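Local coordinates for protein lovastatin nonaketide synthase mokA (Monascus pilosus, PDB 6AD3) that builds the nonaketide of lovastatin (monacolin K) from malonyl-CoA as an iterative type I polyketide synthase, of which this chain is the condensation domain, at residues Ala430-Ala444 and Pro465-Thr477. The protein carries 1 engineered substitution. Numbering follows the deposited sequence.
Sequences APLFQAVFDYKQGQA and PYDVVLEMSDDPT
Val436 lays its CG2 methyl over one face of the Tyr466 ring, 3.6 Å from the centroid, while Pro465 CG covers the opposite face. The Phe433 ring (CG between backbone N and carbonyl carbon, chi1 51°) lies nearly parallel to that of Tyr466 but slid aside, barely overlapping. A water 2.7 Å from Tyr466 OH also donates to Pro431 O.

Beyond the rings, Leu470 N gives a nearly straight hydrogen bond to Val436 O (3.0 Å), and Asp438 N hydrogen-bonds to Leu470 O (2.9 Å). On one face, Leu470 CD2 touches the Phe437 ring edge at CE1 (3.7 Å), and Met472 SD makes Met-aromatic contacts with Phe437 and Tyr439. Tyr439 OH donates to Asp474 OD2 (2.6 Å) on its anti side. On the other face, Asp438 OD2 and Glu471 OE2 stay 5.1 Å apart; salt bridges to Arg461 and Lys485, respectively, probably offset their like charges. Past the strands, Asp475 OD2 accepts from Ala444 N (3.0 Å) and its OD1 closes an Asx turn with Thr477 N.

These adjacent parallel strands of the condensation domain's six-stranded mixed sheet lie between strands 348-354 and 481-487, with helix 327-343 against the Leu470 and Met472 face and helix 408-414 meeting Tyr466.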
loop_
_atom_site.group_PDB
_atom_site.type_symbol
_atom_site.label_atom_id
_atom_site.label_comp_id
_atom_site.label_asym_id
_atom_site.label_seq_id
_atom_site.Cartn_x
_atom_site.Cartn_y
_atom_site.Cartn_z
ATOM N N ALA A 430 3.598 9.599 12.717
ATOM C CA ALA A 430 2.543 8.613 12.733
ATOM C C ALA A 430 2.465 7.927 14.088
ATOM O O ALA A 430 3.470 7.711 14.723
ATOM C CB ALA A 430 2.782 7.603 11.656
ATOM N N PRO A 431 1.248 7.505 14.497
ATOM C CA PRO A 431 1.133 6.688 15.725
ATOM C C PRO A 431 1.789 5.342 15.619
ATOM O O PRO A 431 1.663 4.671 14.587
ATOM C CB PRO A 431 -0.355 6.494 15.906
ATOM C CG PRO A 431 -1.015 6.935 14.654
ATOM C CD PRO A 431 -0.035 7.711 13.820
ATOM N N LEU A 432 2.505 4.973 16.680
ATOM C CA LEU A 432 2.997 3.585 16.926
ATOM C C LEU A 432 4.202 3.172 16.101
ATOM O O LEU A 432 5.165 2.625 16.622
ATOM C CB LEU A 432 1.895 2.536 16.761
ATOM C CG LEU A 432 2.213 1.180 17.352
ATOM C CD1 LEU A 432 2.349 1.263 18.872
ATOM C CD2 LEU A 432 1.196 0.164 16.944
ATOM N N PHE A 433 4.142 3.385 14.798
ATOM C CA PHE A 433 5.305 3.119 13.959
ATOM C C PHE A 433 5.454 4.209 12.925
ATOM O O PHE A 433 4.448 4.757 12.467
ATOM C CB PHE A 433 5.206 1.737 13.271
ATOM C CG PHE A 433 3.900 1.486 12.546
ATOM C CD1 PHE A 433 2.757 1.103 13.249
ATOM C CD2 PHE A 433 3.791 1.657 11.157
ATOM C CE1 PHE A 433 1.557 0.884 12.593
ATOM C CE2 PHE A 433 2.589 1.460 10.519
ATOM C CZ PHE A 433 1.464 1.072 11.230
ATOM N N GLN A 434 6.707 4.488 12.531
ATOM C CA GLN A 434 6.993 5.616 11.635
ATOM C C GLN A 434 7.711 5.158 10.363
ATOM O O GLN A 434 7.994 5.960 9.493
ATOM C CB GLN A 434 7.842 6.679 12.338
ATOM C CG GLN A 434 7.126 7.313 13.532
ATOM C CD GLN A 434 7.114 6.454 14.787
ATOM O OE1 GLN A 434 8.137 5.887 15.212
ATOM N NE2 GLN A 434 5.946 6.356 15.401
ATOM N N ALA A 435 7.936 3.864 10.263
ATOM C CA ALA A 435 8.495 3.238 9.079
ATOM C C ALA A 435 7.549 2.143 8.580
ATOM O O ALA A 435 6.999 1.363 9.373
ATOM C CB ALA A 435 9.834 2.600 9.423
ATOM N N VAL A 436 7.461 2.009 7.257
ATOM C CA VAL A 436 6.667 0.950 6.631
ATOM C C VAL A 436 7.513 0.226 5.592
ATOM O O VAL A 436 8.312 0.851 4.889
ATOM C CB VAL A 436 5.390 1.530 5.974
ATOM C CG1 VAL A 436 4.719 0.537 5.015
ATOM C CG2 VAL A 436 4.398 1.983 7.037
ATOM N N PHE A 437 7.223 -1.070 5.438
ATOM C CA PHE A 437 7.801 -1.934 4.442
ATOM C C PHE A 437 6.670 -2.647 3.701
ATOM O O PHE A 437 5.838 -3.341 4.309
ATOM C CB PHE A 437 8.715 -2.974 5.098
ATOM C CG PHE A 437 9.361 -3.941 4.100
ATOM C CD1 PHE A 437 10.323 -3.493 3.224
ATOM C CD2 PHE A 437 8.971 -5.264 4.013
ATOM C CE1 PHE A 437 10.913 -4.345 2.300
ATOM C CE2 PHE A 437 9.630 -6.145 3.152
ATOM C CZ PHE A 437 10.577 -5.683 2.285
ATOM N N ASP A 438 6.642 -2.503 2.389
ATOM C CA ASP A 438 5.567 -3.085 1.570
ATOM C C ASP A 438 6.175 -3.812 0.395
ATOM O O ASP A 438 6.740 -3.187 -0.518
ATOM C CB ASP A 438 4.619 -1.977 1.095
ATOM C CG ASP A 438 3.426 -2.504 0.268
ATOM O OD1 ASP A 438 3.499 -3.636 -0.200
ATOM O OD2 ASP A 438 2.381 -1.798 0.228
ATOM N N TYR A 439 6.076 -5.149 0.426
ATOM C CA TYR A 439 6.695 -6.002 -0.586
ATOM C C TYR A 439 5.600 -6.817 -1.274
ATOM O O TYR A 439 4.713 -7.375 -0.617
ATOM C CB TYR A 439 7.691 -6.947 0.087
ATOM C CG TYR A 439 8.183 -8.105 -0.753
ATOM C CD1 TYR A 439 7.410 -9.243 -0.936
ATOM C CD2 TYR A 439 9.417 -8.052 -1.356
ATOM C CE1 TYR A 439 7.881 -10.326 -1.665
ATOM C CE2 TYR A 439 9.921 -9.157 -2.050
ATOM C CZ TYR A 439 9.142 -10.299 -2.163
ATOM O OH TYR A 439 9.598 -11.359 -2.947
ATOM N N LYS A 440 5.640 -6.811 -2.582
ATOM C CA LYS A 440 4.761 -7.659 -3.388
ATOM C C LYS A 440 5.505 -8.390 -4.513
ATOM O O LYS A 440 6.555 -7.936 -4.982
ATOM C CB LYS A 440 3.606 -6.832 -3.927
ATOM C CG LYS A 440 3.968 -5.979 -5.126
ATOM C CD LYS A 440 2.783 -5.168 -5.606
ATOM C CE LYS A 440 3.237 -4.313 -6.795
ATOM N NZ LYS A 440 2.151 -3.539 -7.382
ATOM N N GLN A 441 5.000 -9.595 -4.853
ATOM C CA GLN A 441 5.657 -10.502 -5.787
ATOM C C GLN A 441 4.853 -10.847 -7.052
ATOM O O GLN A 441 5.303 -11.629 -7.856
ATOM C CB GLN A 441 5.899 -11.818 -5.055
ATOM C CG GLN A 441 7.306 -12.140 -4.785
ATOM C CD GLN A 441 7.435 -13.558 -4.217
ATOM O OE1 GLN A 441 8.288 -14.307 -4.622
ATOM N NE2 GLN A 441 6.544 -13.916 -3.299
ATOM N N GLY A 442 3.729 -10.205 -7.287
ATOM C CA GLY A 442 2.908 -10.566 -8.471
ATOM C C GLY A 442 3.635 -10.598 -9.825
ATOM O O GLY A 442 4.682 -10.004 -10.011
ATOM N N GLN A 443 2.996 -11.181 -10.816
ATOM C CA GLN A 443 3.413 -10.951 -12.185
ATOM C C GLN A 443 2.470 -9.986 -12.852
ATOM O O GLN A 443 1.317 -10.335 -13.144
ATOM C CB GLN A 443 3.472 -12.271 -12.974
ATOM C CG GLN A 443 4.797 -13.007 -12.877
ATOM C CD GLN A 443 4.687 -14.418 -13.422
ATOM O OE1 GLN A 443 4.856 -14.643 -14.631
ATOM N NE2 GLN A 443 4.232 -15.343 -12.580
ATOM N N ALA A 444 2.981 -8.770 -13.111
ATOM C CA ALA A 444 2.254 -7.721 -13.849
ATOM C C ALA A 444 1.605 -8.256 -15.137
ATOM O O ALA A 444 0.485 -7.924 -15.450
ATOM C CB ALA A 444 3.199 -6.557 -14.189
ATOM N N PRO A 465 1.340 9.033 6.655
ATOM C CA PRO A 465 2.038 9.868 7.621
ATOM C C PRO A 465 3.454 9.404 7.930
ATOM O O PRO A 465 4.160 10.052 8.726
ATOM C CB PRO A 465 1.172 9.742 8.876
ATOM C CG PRO A 465 0.573 8.411 8.747
ATOM C CD PRO A 465 0.257 8.281 7.289
ATOM N N TYR A 466 3.856 8.270 7.374
ATOM C CA TYR A 466 5.081 7.603 7.828
ATOM C C TYR A 466 6.372 8.328 7.379
ATOM O O TYR A 466 6.494 8.734 6.226
ATOM C CB TYR A 466 5.057 6.139 7.354
ATOM C CG TYR A 466 3.855 5.423 7.887
ATOM C CD1 TYR A 466 3.742 5.121 9.244
ATOM C CD2 TYR A 466 2.753 5.173 7.080
ATOM C CE1 TYR A 466 2.573 4.607 9.780
ATOM C CE2 TYR A 466 1.597 4.621 7.610
ATOM C CZ TYR A 466 1.501 4.379 8.974
ATOM O OH TYR A 466 0.357 3.886 9.517
ATOM N N ASP A 467 7.363 8.393 8.279
ATOM C CA ASP A 467 8.626 9.088 7.996
ATOM C C ASP A 467 9.326 8.461 6.797
ATOM O O ASP A 467 9.866 9.174 5.964
ATOM C CB ASP A 467 9.571 9.048 9.195
ATOM C CG ASP A 467 9.173 10.004 10.316
ATOM O OD1 ASP A 467 8.040 10.501 10.354
ATOM O OD2 ASP A 467 10.045 10.279 11.150
ATOM N N VAL A 468 9.368 7.130 6.756
ATOM C CA VAL A 468 10.087 6.403 5.727
ATOM C C VAL A 468 9.275 5.186 5.299
ATOM O O VAL A 468 8.702 4.476 6.122
ATOM C CB VAL A 468 11.502 5.969 6.209
ATOM C CG1 VAL A 468 11.418 5.235 7.492
ATOM C CG2 VAL A 468 12.236 5.150 5.144
ATOM N N VAL A 469 9.116 5.063 4.001
ATOM C CA VAL A 469 8.371 3.979 3.413
ATOM C C VAL A 469 9.231 3.381 2.318
ATOM O O VAL A 469 9.666 4.094 1.382
ATOM C CB VAL A 469 7.039 4.429 2.853
ATOM C CG1 VAL A 469 6.280 3.231 2.244
ATOM C CG2 VAL A 469 6.178 5.131 3.911
ATOM N N LEU A 470 9.404 2.066 2.374
ATOM C CA LEU A 470 10.050 1.307 1.322
ATOM C C LEU A 470 8.998 0.377 0.700
ATOM O O LEU A 470 8.425 -0.485 1.400
ATOM C CB LEU A 470 11.211 0.474 1.882
ATOM C CG LEU A 470 11.798 -0.584 0.945
ATOM C CD1 LEU A 470 12.320 0.056 -0.311
ATOM C CD2 LEU A 470 12.927 -1.350 1.617
ATOM N N GLU A 471 8.667 0.622 -0.574
ATOM C CA GLU A 471 7.755 -0.229 -1.313
ATOM C C GLU A 471 8.568 -0.936 -2.389
ATOM O O GLU A 471 9.450 -0.315 -2.973
ATOM C CB GLU A 471 6.690 0.596 -2.035
ATOM C CG GLU A 471 5.817 1.408 -1.136
ATOM C CD GLU A 471 4.809 2.219 -1.893
ATOM O OE1 GLU A 471 4.329 3.240 -1.338
ATOM O OE2 GLU A 471 4.361 1.722 -2.961
ATOM N N MET A 472 8.388 -2.255 -2.521
ATOM C CA MET A 472 9.115 -3.048 -3.503
ATOM C C MET A 472 8.153 -3.892 -4.302
ATOM O O MET A 472 7.202 -4.469 -3.733
ATOM C CB MET A 472 10.037 -4.050 -2.817
ATOM C CG MET A 472 11.162 -3.520 -2.071
ATOM S SD MET A 472 12.072 -4.972 -1.478
ATOM C CE MET A 472 12.419 -5.887 -3.016
ATOM N N SER A 473 8.471 -4.071 -5.582
ATOM C CA SER A 473 7.882 -5.124 -6.406
ATOM C C SER A 473 8.989 -6.110 -6.725
ATOM O O SER A 473 10.090 -5.727 -7.077
ATOM C CB SER A 473 7.298 -4.545 -7.702
ATOM O OG SER A 473 6.155 -3.707 -7.416
ATOM N N ASP A 474 8.645 -7.383 -6.711
ATOM C CA ASP A 474 9.600 -8.449 -7.015
ATOM C C ASP A 474 8.883 -9.395 -7.990
ATOM O O ASP A 474 8.561 -10.539 -7.655
ATOM C CB ASP A 474 9.995 -9.147 -5.715
ATOM C CG ASP A 474 11.012 -10.264 -5.908
ATOM O OD1 ASP A 474 11.569 -10.357 -6.995
ATOM O OD2 ASP A 474 11.269 -10.996 -4.920
ATOM N N ASP A 475 8.661 -8.906 -9.198
ATOM C CA ASP A 475 7.977 -9.676 -10.261
ATOM C C ASP A 475 9.004 -10.696 -10.767
ATOM O O ASP A 475 10.122 -10.316 -11.091
ATOM C CB ASP A 475 7.567 -8.707 -11.383
ATOM C CG ASP A 475 6.844 -9.375 -12.520
ATOM O OD1 ASP A 475 7.156 -10.543 -12.813
ATOM O OD2 ASP A 475 5.973 -8.709 -13.102
ATOM N N PRO A 476 8.667 -11.993 -10.709
ATOM C CA PRO A 476 9.715 -13.036 -10.885
ATOM C C PRO A 476 10.328 -13.039 -12.258
ATOM O O PRO A 476 11.370 -13.694 -12.478
ATOM C CB PRO A 476 8.950 -14.360 -10.640
ATOM C CG PRO A 476 7.490 -14.008 -10.685
ATOM C CD PRO A 476 7.421 -12.579 -10.192
ATOM N N THR A 477 9.698 -12.331 -13.190
ATOM C CA THR A 477 10.198 -12.237 -14.556
ATOM C C THR A 477 10.874 -10.907 -14.870
ATOM O O THR A 477 11.196 -10.648 -16.008
ATOM C CB THR A 477 9.067 -12.452 -15.601
ATOM O OG1 THR A 477 8.186 -11.313 -15.623
ATOM C CG2 THR A 477 8.259 -13.737 -15.286
HETATM O O HOH W 1 5.726 9.251 10.855
HETATM O O HOH W 2 0.061 4.497 12.175
#